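Local structure of WZI (Escherichia coli, 2YNK) at residues 26-30 / 216-220; 224-228 / 275-281; 287-293 / 307-313; 329-333 / 361-365. The protein is an outer-membrane beta-barrel lectin that binds carbohydrate and takes part in assembling the group 1 capsule. All blocks are in the same frame, centred on the assembly; numbering follows the deposited sequence.

Contact 1. Residues 26-30 / 216-220; sequences SLSTW and GRFTF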
loop_
_atom_site.group_PDB
_atom_site.type_symbol
_atom_site.label_atom_id
_atom_site.label_comp_id
_atom_site.label_asym_id
_atom_site.label_seq_id
_atom_site.Cartn_x
_atom_site.Cartn_y
_atom_site.Cartn_z
ATOM N N SER A 26 -3.377 -3.413 -13.601
ATOM C CA SER A 26 -3.605 -2.427 -12.557
ATOM C C SER A 26 -2.770 -2.733 -11.308
ATOM O O SER A 26 -2.711 -3.878 -10.840
ATOM C CB SER A 26 -5.072 -2.376 -12.174
ATOM O OG SER A 26 -5.289 -1.305 -11.278
ATOM N N LEU A 27 -2.123 -1.702 -10.782
ATOM C CA LEU A 27 -1.366 -1.824 -9.552
ATOM C C LEU A 27 -1.887 -0.856 -8.495
ATOM O O LEU A 27 -1.145 -0.477 -7.601
ATOM C CB LEU A 27 0.110 -1.548 -9.824
ATOM C CG LEU A 27 0.795 -2.476 -10.821
ATOM C CD1 LEU A 27 2.223 -2.014 -11.083
ATOM C CD2 LEU A 27 0.784 -3.905 -10.317
ATOM N N SER A 28 -3.157 -0.462 -8.580
ATOM C CA SER A 28 -3.697 0.530 -7.643
ATOM C C SER A 28 -4.688 -0.062 -6.630
ATOM O O SER A 28 -5.270 0.669 -5.831
ATOM C CB SER A 28 -4.342 1.687 -8.404
ATOM O OG SER A 28 -5.571 1.293 -8.969
ATOM N N THR A 29 -4.866 -1.379 -6.653
ATOM C CA THR A 29 -5.677 -2.065 -5.667
ATOM C C THR A 29 -4.962 -3.324 -5.207
ATOM O O THR A 29 -4.979 -4.350 -5.896
ATOM C CB THR A 29 -7.054 -2.410 -6.227
ATOM O OG1 THR A 29 -7.797 -1.201 -6.384
ATOM C CG2 THR A 29 -7.811 -3.315 -5.308
ATOM N N TRP A 30 -4.321 -3.219 -4.037
ATOM C CA TRP A 30 -3.697 -4.354 -3.375
ATOM C C TRP A 30 -4.568 -4.847 -2.257
ATOM O O TRP A 30 -5.291 -4.066 -1.653
ATOM C CB TRP A 30 -2.347 -3.958 -2.830
ATOM C CG TRP A 30 -1.382 -3.580 -3.912
ATOM C CD1 TRP A 30 -1.416 -2.458 -4.725
ATOM C CD2 TRP A 30 -0.209 -4.336 -4.350
ATOM N NE1 TRP A 30 -0.370 -2.468 -5.607
ATOM C CE2 TRP A 30 0.392 -3.564 -5.432
ATOM C CE3 TRP A 30 0.382 -5.528 -3.963
ATOM C CZ2 TRP A 30 1.537 -3.984 -6.081
ATOM C CZ3 TRP A 30 1.536 -5.945 -4.625
ATOM C CH2 TRP A 30 2.099 -5.190 -5.661
ATOM N N GLY A 216 -15.379 -0.342 0.188
ATOM C CA GLY A 216 -15.548 -0.796 -1.177
ATOM C C GLY A 216 -14.694 0.034 -2.103
ATOM O O GLY A 216 -14.517 1.240 -1.895
ATOM N N ARG A 217 -14.155 -0.620 -3.122
ATOM C CA ARG A 217 -13.347 0.054 -4.113
ATOM C C ARG A 217 -13.571 -0.557 -5.492
ATOM O O ARG A 217 -13.693 -1.778 -5.636
ATOM C CB ARG A 217 -11.878 -0.032 -3.737
ATOM C CG ARG A 217 -10.957 0.378 -4.874
ATOM C CD ARG A 217 -9.522 0.508 -4.425
ATOM N NE ARG A 217 -8.680 0.950 -5.528
ATOM C CZ ARG A 217 -8.569 2.210 -5.939
ATOM N NH1 ARG A 217 -9.260 3.184 -5.343
ATOM N NH2 ARG A 217 -7.762 2.499 -6.956
ATOM N N PHE A 218 -13.606 0.312 -6.494
ATOM C CA PHE A 218 -13.863 -0.081 -7.869
ATOM C C PHE A 218 -12.890 0.648 -8.775
ATOM O O PHE A 218 -12.630 1.839 -8.579
ATOM C CB PHE A 218 -15.291 0.282 -8.264
ATOM C CG PHE A 218 -15.669 -0.151 -9.652
ATOM C CD1 PHE A 218 -16.213 -1.409 -9.880
ATOM C CD2 PHE A 218 -15.498 0.707 -10.737
ATOM C CE1 PHE A 218 -16.570 -1.804 -11.159
ATOM C CE2 PHE A 218 -15.854 0.316 -12.016
ATOM C CZ PHE A 218 -16.385 -0.943 -12.225
ATOM N N THR A 219 -12.351 -0.073 -9.758
ATOM C CA THR A 219 -11.490 0.528 -10.774
ATOM C C THR A 219 -11.794 -0.028 -12.159
ATOM O O THR A 219 -12.247 -1.168 -12.301
ATOM C CB THR A 219 -10.018 0.252 -10.482
ATOM O OG1 THR A 219 -9.862 -1.140 -10.229
ATOM C CG2 THR A 219 -9.554 1.027 -9.268
ATOM N N PHE A 220 -11.538 0.785 -13.178
ATOM C CA PHE A 220 -11.662 0.331 -14.555
ATOM C C PHE A 220 -10.805 1.155 -15.493
ATOM O O PHE A 220 -10.545 2.344 -15.242
ATOM C CB PHE A 220 -13.122 0.333 -15.024
ATOM C CG PHE A 220 -13.696 1.704 -15.263
ATOM C CD1 PHE A 220 -13.890 2.582 -14.212
ATOM C CD2 PHE A 220 -14.059 2.104 -16.536
ATOM C CE1 PHE A 220 -14.427 3.836 -14.425
ATOM C CE2 PHE A 220 -14.600 3.355 -16.761
ATOM C CZ PHE A 220 -14.785 4.225 -15.702
#
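The backbones of Thr-29 and Arg-217 stay 8.1 Å apart at their CA atoms, so no sheet pairing joins the two segments, and the long side chain of Arg-217 spans the gap. Strand 212-221 is a stave of the outer-membrane beta-barrel, and the loop and short strand at 26-30 lie buried against its inner wall, which Arg-217 and Thr-219 face; Phe-218 and Phe-220 are turned the other way. With CG anti to the backbone N (chi1 167°) and the chain extended as far as NE, Arg-217 carries its guanidinium out from the wall and past the side chain of Thr-29. One edge of that group is then shared by two hydroxyls: NE donates to Thr-29 OG1, and NH2 donates to Ser-28 OG at 3.2 Å. The second bond lies almost in the guanidinium plane. NH2 also forms a salt bridge with Asp-274, while Ser-28 OG has its stronger partner in Glu-227 OE2, which Ser-26 OG shares. The serine hydroxyl thus relays between a carboxylate and the arginine, consistent with a polar network that fixes the rotation of the guanidinium. The methyl of Thr-219 packs beside both hydroxyls, CG2 lying 4.0 Å from Ser-28 OG and 4.0 Å from Thr-29 OG1.

Contact 2. Residues 224-228 / 275-281; sequences QSLEL and FKFKLEP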
loop_
_atom_site.group_PDB
_atom_site.type_symbol
_atom_site.label_atom_id
_atom_site.label_comp_id
_atom_site.label_asym_id
_atom_site.label_seq_id
_atom_site.Cartn_x
_atom_site.Cartn_y
_atom_site.Cartn_z
ATOM N N GLN A 224 -6.218 1.718 -22.673
ATOM C CA GLN A 224 -4.919 1.330 -22.105
ATOM C C GLN A 224 -4.162 2.457 -21.398
ATOM O O GLN A 224 -3.270 2.176 -20.598
ATOM C CB GLN A 224 -4.008 0.754 -23.193
ATOM C CG GLN A 224 -4.393 -0.637 -23.667
ATOM C CD GLN A 224 -3.623 -1.073 -24.910
ATOM O OE1 GLN A 224 -3.322 -0.264 -25.798
ATOM N NE2 GLN A 224 -3.308 -2.363 -24.983
ATOM N N SER A 225 -4.502 3.710 -21.703
ATOM C CA SER A 225 -3.789 4.878 -21.179
ATOM C C SER A 225 -4.356 5.444 -19.874
ATOM O O SER A 225 -3.654 6.157 -19.167
ATOM C CB SER A 225 -3.767 6.002 -22.225
ATOM O OG SER A 225 -2.846 5.725 -23.267
ATOM N N LEU A 226 -5.612 5.148 -19.564
ATOM C CA LEU A 226 -6.280 5.752 -18.421
ATOM C C LEU A 226 -6.899 4.695 -17.518
ATOM O O LEU A 226 -7.676 3.863 -17.980
ATOM C CB LEU A 226 -7.375 6.702 -18.900
ATOM C CG LEU A 226 -8.201 7.416 -17.826
ATOM C CD1 LEU A 226 -7.414 8.546 -17.182
ATOM C CD2 LEU A 226 -9.487 7.942 -18.437
ATOM N N GLU A 227 -6.544 4.739 -16.231
ATOM C CA GLU A 227 -7.240 3.971 -15.198
ATOM C C GLU A 227 -8.009 4.930 -14.303
ATOM O O GLU A 227 -7.508 6.002 -13.970
ATOM C CB GLU A 227 -6.252 3.159 -14.374
ATOM C CG GLU A 227 -6.875 2.497 -13.155
ATOM C CD GLU A 227 -6.148 1.237 -12.727
ATOM O OE1 GLU A 227 -6.394 0.183 -13.355
ATOM O OE2 GLU A 227 -5.333 1.296 -11.781
ATOM N N LEU A 228 -9.233 4.560 -13.939
ATOM C CA LEU A 228 -10.055 5.381 -13.047
ATOM C C LEU A 228 -10.475 4.568 -11.841
ATOM O O LEU A 228 -10.934 3.434 -11.979
ATOM C CB LEU A 228 -11.310 5.884 -13.757
ATOM C CG LEU A 228 -11.096 6.862 -14.906
ATOM C CD1 LEU A 228 -12.442 7.260 -15.477
ATOM C CD2 LEU A 228 -10.312 8.079 -14.443
ATOM N N PHE A 275 -6.878 8.380 -10.281
ATOM C CA PHE A 275 -6.601 8.084 -11.687
ATOM C C PHE A 275 -5.107 7.857 -11.898
ATOM O O PHE A 275 -4.280 8.308 -11.100
ATOM C CB PHE A 275 -7.082 9.226 -12.598
ATOM C CG PHE A 275 -6.122 10.380 -12.668
ATOM C CD1 PHE A 275 -5.089 10.386 -13.603
ATOM C CD2 PHE A 275 -6.227 11.441 -11.776
ATOM C CE1 PHE A 275 -4.189 11.436 -13.649
ATOM C CE2 PHE A 275 -5.330 12.496 -11.820
ATOM C CZ PHE A 275 -4.311 12.495 -12.755
ATOM N N LYS A 276 -4.779 7.149 -12.973
ATOM C CA LYS A 276 -3.412 7.063 -13.473
ATOM C C LYS A 276 -3.462 7.137 -15.010
ATOM O O LYS A 276 -4.246 6.421 -15.643
ATOM C CB LYS A 276 -2.717 5.773 -12.993
ATOM C CG LYS A 276 -1.248 5.686 -13.408
ATOM C CD LYS A 276 -0.534 4.413 -12.970
ATOM C CE LYS A 276 0.843 4.307 -13.634
ATOM N NZ LYS A 276 1.807 3.359 -12.988
ATOM N N PHE A 277 -2.634 8.006 -15.593
ATOM C CA PHE A 277 -2.611 8.221 -17.038
ATOM C C PHE A 277 -1.249 7.885 -17.637
ATOM O O PHE A 277 -0.278 8.594 -17.405
ATOM C CB PHE A 277 -2.971 9.672 -17.361
ATOM C CG PHE A 277 -3.149 9.936 -18.831
ATOM C CD1 PHE A 277 -4.349 9.636 -19.463
ATOM C CD2 PHE A 277 -2.122 10.482 -19.585
ATOM C CE1 PHE A 277 -4.518 9.877 -20.819
ATOM C CE2 PHE A 277 -2.288 10.725 -20.938
ATOM C CZ PHE A 277 -3.487 10.424 -21.555
ATOM N N LYS A 278 -1.186 6.806 -18.414
ATOM C CA LYS A 278 0.068 6.363 -19.044
ATOM C C LYS A 278 0.300 7.135 -20.334
ATOM O O LYS A 278 -0.635 7.351 -21.100
ATOM C CB LYS A 278 0.023 4.862 -19.348
ATOM C CG LYS A 278 -0.036 3.973 -18.112
ATOM C CD LYS A 278 -0.530 2.563 -18.422
ATOM C CE LYS A 278 -1.503 2.067 -17.356
ATOM N NZ LYS A 278 -2.748 2.897 -17.247
ATOM N N LEU A 279 1.544 7.550 -20.571
ATOM C CA LEU A 279 1.896 8.300 -21.781
ATOM C C LEU A 279 2.482 7.420 -22.891
ATOM O O LEU A 279 2.495 7.822 -24.050
ATOM C CB LEU A 279 2.869 9.446 -21.454
ATOM C CG LEU A 279 2.259 10.712 -20.836
ATOM C CD1 LEU A 279 3.338 11.727 -20.473
ATOM C CD2 LEU A 279 1.243 11.338 -21.779
ATOM N N GLU A 280 2.955 6.228 -22.543
ATOM C CA GLU A 280 3.602 5.357 -23.523
ATOM C C GLU A 280 2.719 5.063 -24.736
ATOM O O GLU A 280 3.194 5.148 -25.870
ATOM C CB GLU A 280 4.060 4.049 -22.874
ATOM C CG GLU A 280 4.922 3.164 -23.771
ATOM C CD GLU A 280 4.126 2.311 -24.758
ATOM O OE1 GLU A 280 2.932 2.028 -24.490
ATOM O OE2 GLU A 280 4.701 1.915 -25.806
ATOM N N PRO A 281 1.432 4.734 -24.516
ATOM C CA PRO A 281 0.619 4.336 -25.670
ATOM C C PRO A 281 0.403 5.427 -26.731
ATOM O O PRO A 281 -0.119 5.125 -27.800
ATOM C CB PRO A 281 -0.722 3.928 -25.038
ATOM C CG PRO A 281 -0.420 3.678 -23.606
ATOM C CD PRO A 281 0.667 4.650 -23.262
#
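Leu-226, Glu-227 and Leu-228 pair with Phe-277, Lys-276 and Phe-275 as neighbouring antiparallel strands of the barrel wall, near the surface, where strand 226-236 begins and strand 268-278 runs out towards the helix at 280-283. The strand axes approach to 4.8 Å, their directions 174° apart. Glu-227 and Lys-276 form the hydrogen-bonded pair: Glu-227 N donates to Lys-276 O at 2.9 Å, and Lys-276 N returns a bond of 3.1 Å to Glu-227 O. Two residues on, Lys-278 N donates to Ser-225 O at 2.7 Å, a single bond just before strand 226-236 begins.

On the face of Leu-226 and Phe-277 the contact is apolar. The leucine meets the ring at about a right angle, its CD1 methyl lying at the ring edge, 4.0 Å from Phe-277 CD1. Beside them Leu-228 CD2 rests 3.9 Å from Phe-275 CB; the phenylalanine ring leads away, since its CG stands between the backbone N and the carbonyl carbon (chi1 81°). Lys-276 points to the other face, and its extended chain takes NZ to salt bridges with Glu-313 and Asp-19. Glu-227 points the same way, its OE2 hydrogen-bonded to Ser-26 and Ser-28. At the strand ends Lys-278 bends back over Gln-224, where NZ makes a weak hydrogen bond to the backbone O, and Ser-225 OG, weakly hydrogen-bonded to Lys-278 O, lies beside the ring of Pro-281. Apolar residues on one face and polar ones on the other are typical of the antiparallel wall of an outer-membrane beta-barrel.

Contact 3. Residues 287-293 / 307-313; sequences VSFYGQM and MFLGGIE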
loop_
_atom_site.group_PDB
_atom_site.type_symbol
_atom_site.label_atom_id
_atom_site.label_comp_id
_atom_site.label_asym_id
_atom_site.label_seq_id
_atom_site.Cartn_x
_atom_site.Cartn_y
_atom_site.Cartn_z
ATOM N N VAL A 287 6.379 7.098 -19.034
ATOM C CA VAL A 287 6.120 8.072 -18.003
ATOM C C VAL A 287 4.622 8.046 -17.758
ATOM O O VAL A 287 3.846 7.834 -18.692
ATOM C CB VAL A 287 6.538 9.483 -18.465
ATOM C CG1 VAL A 287 6.105 10.541 -17.457
ATOM C CG2 VAL A 287 8.039 9.543 -18.693
ATOM N N SER A 288 4.216 8.229 -16.508
ATOM C CA SER A 288 2.804 8.339 -16.184
ATOM C C SER A 288 2.613 9.426 -15.164
ATOM O O SER A 288 3.553 9.824 -14.487
ATOM C CB SER A 288 2.268 7.032 -15.612
ATOM O OG SER A 288 2.600 5.932 -16.433
ATOM N N PHE A 289 1.389 9.912 -15.059
ATOM C CA PHE A 289 1.041 10.761 -13.945
ATOM C C PHE A 289 -0.268 10.286 -13.333
ATOM O O PHE A 289 -1.120 9.711 -14.022
ATOM C CB PHE A 289 1.033 12.248 -14.328
ATOM C CG PHE A 289 -0.019 12.639 -15.329
ATOM C CD1 PHE A 289 0.219 12.523 -16.695
ATOM C CD2 PHE A 289 -1.227 13.185 -14.909
ATOM C CE1 PHE A 289 -0.744 12.913 -17.625
ATOM C CE2 PHE A 289 -2.194 13.582 -15.831
ATOM C CZ PHE A 289 -1.955 13.445 -17.192
ATOM N N TYR A 290 -0.388 10.498 -12.023
ATOM C CA TYR A 290 -1.503 9.986 -11.251
ATOM C C TYR A 290 -1.971 10.982 -10.188
ATOM O O TYR A 290 -1.243 11.897 -9.808
ATOM C CB TYR A 290 -1.106 8.666 -10.596
ATOM C CG TYR A 290 0.178 8.731 -9.789
ATOM C CD1 TYR A 290 0.171 9.194 -8.470
ATOM C CD2 TYR A 290 1.394 8.324 -10.336
ATOM C CE1 TYR A 290 1.334 9.262 -7.730
ATOM C CE2 TYR A 290 2.566 8.386 -9.598
ATOM C CZ TYR A 290 2.528 8.855 -8.288
ATOM O OH TYR A 290 3.677 8.923 -7.532
ATOM N N GLY A 291 -3.197 10.778 -9.713
ATOM C CA GLY A 291 -3.806 11.635 -8.695
ATOM C C GLY A 291 -4.886 10.927 -7.892
ATOM O O GLY A 291 -5.483 9.952 -8.352
ATOM N N GLN A 292 -5.131 11.420 -6.683
ATOM C CA GLN A 292 -6.147 10.846 -5.809
ATOM C C GLN A 292 -6.778 11.948 -4.976
ATOM O O GLN A 292 -6.072 12.816 -4.448
ATOM C CB GLN A 292 -5.521 9.783 -4.897
ATOM C CG GLN A 292 -6.498 9.116 -3.935
ATOM C CD GLN A 292 -5.870 7.968 -3.163
ATOM O OE1 GLN A 292 -4.862 8.146 -2.476
ATOM N NE2 GLN A 292 -6.466 6.781 -3.275
HETATM N N MSE A 293 -8.102 11.916 -4.866
HETATM C CA MSE A 293 -8.830 12.932 -4.111
HETATM C C MSE A 293 -9.843 12.268 -3.229
HETATM O O MSE A 293 -10.901 11.873 -3.695
HETATM C CB MSE A 293 -9.511 13.899 -5.076
HETATM C CG MSE A 293 -10.188 15.057 -4.339
HETATM SE SE MSE A 293 -11.411 16.008 -5.560
HETATM C CE MSE A 293 -11.669 17.673 -4.538
HETATM N N MSE A 307 -8.946 15.877 0.781
HETATM C CA MSE A 307 -7.495 15.716 0.827
HETATM C C MSE A 307 -7.032 15.390 -0.561
HETATM O O MSE A 307 -7.746 14.735 -1.316
HETATM C CB MSE A 307 -7.132 14.589 1.786
HETATM C CG MSE A 307 -7.592 14.968 3.189
HETATM SE SE MSE A 307 -7.328 13.450 4.396
HETATM C CE MSE A 307 -8.831 12.329 3.785
ATOM N N PHE A 308 -5.830 15.840 -0.900
ATOM C CA PHE A 308 -5.317 15.716 -2.252
ATOM C C PHE A 308 -3.986 14.984 -2.327
ATOM O O PHE A 308 -3.185 14.988 -1.379
ATOM C CB PHE A 308 -5.163 17.094 -2.869
ATOM C CG PHE A 308 -6.463 17.787 -3.109
ATOM C CD1 PHE A 308 -7.042 18.565 -2.111
ATOM C CD2 PHE A 308 -7.118 17.656 -4.327
ATOM C CE1 PHE A 308 -8.246 19.210 -2.329
ATOM C CE2 PHE A 308 -8.323 18.299 -4.551
ATOM C CZ PHE A 308 -8.888 19.077 -3.549
ATOM N N LEU A 309 -3.771 14.362 -3.482
ATOM C CA LEU A 309 -2.543 13.649 -3.773
ATOM C C LEU A 309 -2.334 13.607 -5.282
ATOM O O LEU A 309 -3.272 13.354 -6.034
ATOM C CB LEU A 309 -2.624 12.242 -3.207
ATOM C CG LEU A 309 -1.531 11.242 -3.589
ATOM C CD1 LEU A 309 -1.426 10.198 -2.482
ATOM C CD2 LEU A 309 -1.781 10.599 -4.960
ATOM N N GLY A 310 -1.104 13.870 -5.707
ATOM C CA GLY A 310 -0.739 13.836 -7.109
ATOM C C GLY A 310 0.711 13.435 -7.261
ATOM O O GLY A 310 1.511 13.608 -6.339
ATOM N N GLY A 311 1.046 12.885 -8.424
ATOM C CA GLY A 311 2.421 12.500 -8.722
ATOM C C GLY A 311 2.706 12.185 -10.183
ATOM O O GLY A 311 1.803 12.076 -11.022
ATOM N N ILE A 312 3.988 12.035 -10.479
ATOM C CA ILE A 312 4.448 11.736 -11.819
ATOM C C ILE A 312 5.534 10.680 -11.674
ATOM O O ILE A 312 6.367 10.771 -10.769
ATOM C CB ILE A 312 4.975 13.016 -12.506
ATOM C CG1 ILE A 312 5.369 12.744 -13.954
ATOM C CG2 ILE A 312 6.149 13.608 -11.738
ATOM C CD1 ILE A 312 5.951 13.956 -14.649
ATOM N N GLU A 313 5.510 9.667 -12.539
ATOM C CA GLU A 313 6.475 8.563 -12.461
ATOM C C GLU A 313 7.059 8.239 -13.829
ATOM O O GLU A 313 6.404 8.425 -14.856
ATOM C CB GLU A 313 5.835 7.306 -11.860
ATOM C CG GLU A 313 4.499 6.917 -12.478
ATOM C CD GLU A 313 3.956 5.594 -11.962
ATOM O OE1 GLU A 313 4.689 4.581 -12.013
ATOM O OE2 GLU A 313 2.787 5.567 -11.509
#
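The ring of Tyr-290 lies flat over the backbone of Gly-311, its hydrogen-bonded partner on the adjacent strand. Gly-311 CA sits 3.9 Å from the ring centroid and 25° off the normal, a CH-pi contact that the bare glycine permits. The ring is folded across the strand gap because CG stands between the backbone N and the carbonyl carbon (chi1 53°). At its edge lie Leu-309 CD2, 4.3 Å from Tyr-290 CD1, and Glu-313 CG, 3.8 Å from Tyr-290 CE2; the glutamate chain crosses the tyrosine at about a right angle, its carboxylate plane nearly perpendicular to the ring. Beyond the contact, Tyr-290 OH bonds to Glu-328, Glu-313 OE1 to His-315 and Tyr-156, and Glu-313 OE2 forms a salt bridge with Lys-276.

Under these side chains the strands run antiparallel in unbroken register. Ser-288 with Glu-313, Tyr-290 with Gly-311 and Gln-292 with Leu-309 each exchange two backbone hydrogen bonds, such as Tyr-290 N to Gly-311 O at 2.9 Å; the bond from Leu-309 N is weak. Between them Gly-291 and Gly-310 face each other with CA atoms 4.1 Å apart. The opposite face of the sheet, that of Phe-289, Ile-312, Met-293 and Phe-308, is apolar. There selenomethionine Met-293 lies extended alongside Phe-308, its SE 5.0 Å from the ring centroid and oblique to it, a Met-aromatic contact. An inward tyrosine laid over a glycine of the next strand is consistent with the mortise-and-tenon (tyrosine-glycine) joint described in outer-membrane beta-barrels.

Contact 4. Residues 329-333 / 361-365; sequences AHDTR and DAMGG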
loop_
_atom_site.group_PDB
_atom_site.type_symbol
_atom_site.label_atom_id
_atom_site.label_comp_id
_atom_site.label_asym_id
_atom_site.label_seq_id
_atom_site.Cartn_x
_atom_site.Cartn_y
_atom_site.Cartn_z
ATOM N N ALA A 329 3.281 14.551 -4.515
ATOM C CA ALA A 329 2.866 15.586 -3.553
ATOM C C ALA A 329 1.565 15.199 -2.851
ATOM O O ALA A 329 0.636 14.738 -3.507
ATOM C CB ALA A 329 2.708 16.931 -4.247
ATOM N N HIS A 330 1.512 15.362 -1.527
ATOM C CA HIS A 330 0.304 15.079 -0.743
ATOM C C HIS A 330 -0.150 16.298 0.003
ATOM O O HIS A 330 0.663 17.121 0.408
ATOM C CB HIS A 330 0.577 14.007 0.302
ATOM C CG HIS A 330 0.886 12.641 -0.258
ATOM N ND1 HIS A 330 0.839 11.542 0.501
ATOM C CD2 HIS A 330 1.245 12.218 -1.539
ATOM C CE1 HIS A 330 1.162 10.471 -0.241
ATOM N NE2 HIS A 330 1.410 10.888 -1.488
ATOM N N ASP A 331 -1.456 16.411 0.221
ATOM C CA ASP A 331 -1.998 17.414 1.141
ATOM C C ASP A 331 -3.182 16.827 1.902
ATOM O O ASP A 331 -4.256 16.622 1.338
ATOM C CB ASP A 331 -2.412 18.686 0.389
ATOM C CG ASP A 331 -2.782 19.832 1.331
ATOM O OD1 ASP A 331 -3.681 19.631 2.174
ATOM O OD2 ASP A 331 -2.187 20.935 1.226
ATOM N N THR A 332 -2.980 16.561 3.190
ATOM C CA THR A 332 -4.023 15.963 4.022
ATOM C C THR A 332 -4.689 16.978 4.961
ATOM O O THR A 332 -5.302 16.608 5.967
ATOM C CB THR A 332 -3.488 14.748 4.800
ATOM O OG1 THR A 332 -2.429 15.164 5.670
ATOM C CG2 THR A 332 -2.978 13.690 3.822
ATOM N N ARG A 333 -4.585 18.257 4.623
ATOM C CA ARG A 333 -5.466 19.258 5.211
ATOM C C ARG A 333 -6.832 19.166 4.534
ATOM O O ARG A 333 -7.012 18.403 3.581
ATOM C CB ARG A 333 -4.888 20.663 5.028
ATOM C CG ARG A 333 -3.548 20.879 5.715
ATOM C CD ARG A 333 -2.986 22.256 5.420
ATOM N NE ARG A 333 -2.504 22.352 4.047
ATOM C CZ ARG A 333 -2.053 23.470 3.488
ATOM N NH1 ARG A 333 -2.012 24.608 4.177
ATOM N NH2 ARG A 333 -1.640 23.449 2.228
ATOM N N ASP A 361 -3.077 8.036 5.022
ATOM C CA ASP A 361 -1.710 8.377 4.629
ATOM C C ASP A 361 -0.731 8.290 5.801
ATOM O O ASP A 361 -1.074 8.619 6.929
ATOM C CB ASP A 361 -1.680 9.790 4.025
ATOM C CG ASP A 361 -0.424 10.060 3.199
ATOM O OD1 ASP A 361 0.460 9.169 3.070
ATOM O OD2 ASP A 361 -0.332 11.189 2.672
ATOM N N ALA A 362 0.502 7.883 5.513
ATOM C CA ALA A 362 1.518 7.656 6.555
ATOM C C ALA A 362 1.712 8.849 7.527
ATOM O O ALA A 362 2.033 8.646 8.691
ATOM C CB ALA A 362 2.845 7.255 5.920
HETATM N N MSE A 363 1.523 10.067 7.025
HETATM C CA MSE A 363 1.665 11.314 7.798
HETATM C C MSE A 363 0.645 11.543 8.882
HETATM O O MSE A 363 0.952 12.100 9.937
HETATM C CB MSE A 363 1.384 12.491 6.869
HETATM C CG MSE A 363 2.643 13.082 6.292
HETATM SE SE MSE A 363 2.166 14.532 5.048
HETATM C CE MSE A 363 0.468 13.925 4.248
ATOM N N GLY A 364 -0.594 11.156 8.604
ATOM C CA GLY A 364 -1.727 11.571 9.412
ATOM C C GLY A 364 -2.374 12.751 8.732
ATOM O O GLY A 364 -2.080 13.050 7.577
ATOM N N GLY A 365 -3.260 13.419 9.454
ATOM C CA GLY A 365 -4.008 14.543 8.909
ATOM C C GLY A 365 -3.278 15.864 9.047
ATOM O O GLY A 365 -2.359 15.997 9.854
#
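His-330 reaches from the end of strand 322-331 to Asp-361 in the loop before strand 368-377. CB lies 3.9 Å from the CE methyl of selenomethionine Met-363. CG, anti to the carbonyl carbon (chi1 -66°), directs the ring to the carboxylate, and ND1 donates to Asp-361 OD2 in a histidine-carboxylate hydrogen bond. Ring and carboxylate planes are 47° apart, though both oxygens stay near the ring plane at its edge; CE1 comes 3.6 Å from Asp-361 OD1. At the tip NE2 bonds to Glu-328, so a carboxylate holds each ring nitrogen and the rotation of the imidazole is fixed.

The loop bearing Asp-361 is one of the connections between barrel strands, folded against the inward side chains of the wall. A type I beta turn from Asp-361 to Gly-364 shapes it, closed by Gly-364 N to Asp-361 O at 3.1 Å. Thr-332, the next residue facing this loop, crosses Asp-361 at about a right angle and takes the Met-363 methyl against its own: CE is 3.5 Å from Thr-332 CG2. Its OG1 is hydrogen-bonded with Gly-367 N and stands 2.9 Å from Gly-364 O. Asp-331 points away from the loop, where OD1 receives the backbone N of Arg-333 in an Asx turn and OD2 forms a salt bridge with Arg-333, gripped side-on by NE and by NH2, the latter at 2.8 Å.

Following the chain from the N terminus, contact 1 closes the longest loop, 185 residues that include the first seven barrel strands, and ties the N-terminal region to the eighth. The other three follow in series, so none nests within or crosses another. Contact 2 joins strands 226-236 and 268-278 across a long, partly unmodelled connection; contact 3 pairs 287-295 with 306-317 after only 13 intervening residues; contact 4 pins the loop following strand 322-331 back onto that strand's end. Backbone bonds carry the sheet onward, between Phe-277 and Phe-289 for contacts 2 and 3, and between Phe-308 and Asp-331 for contacts 3 and 4.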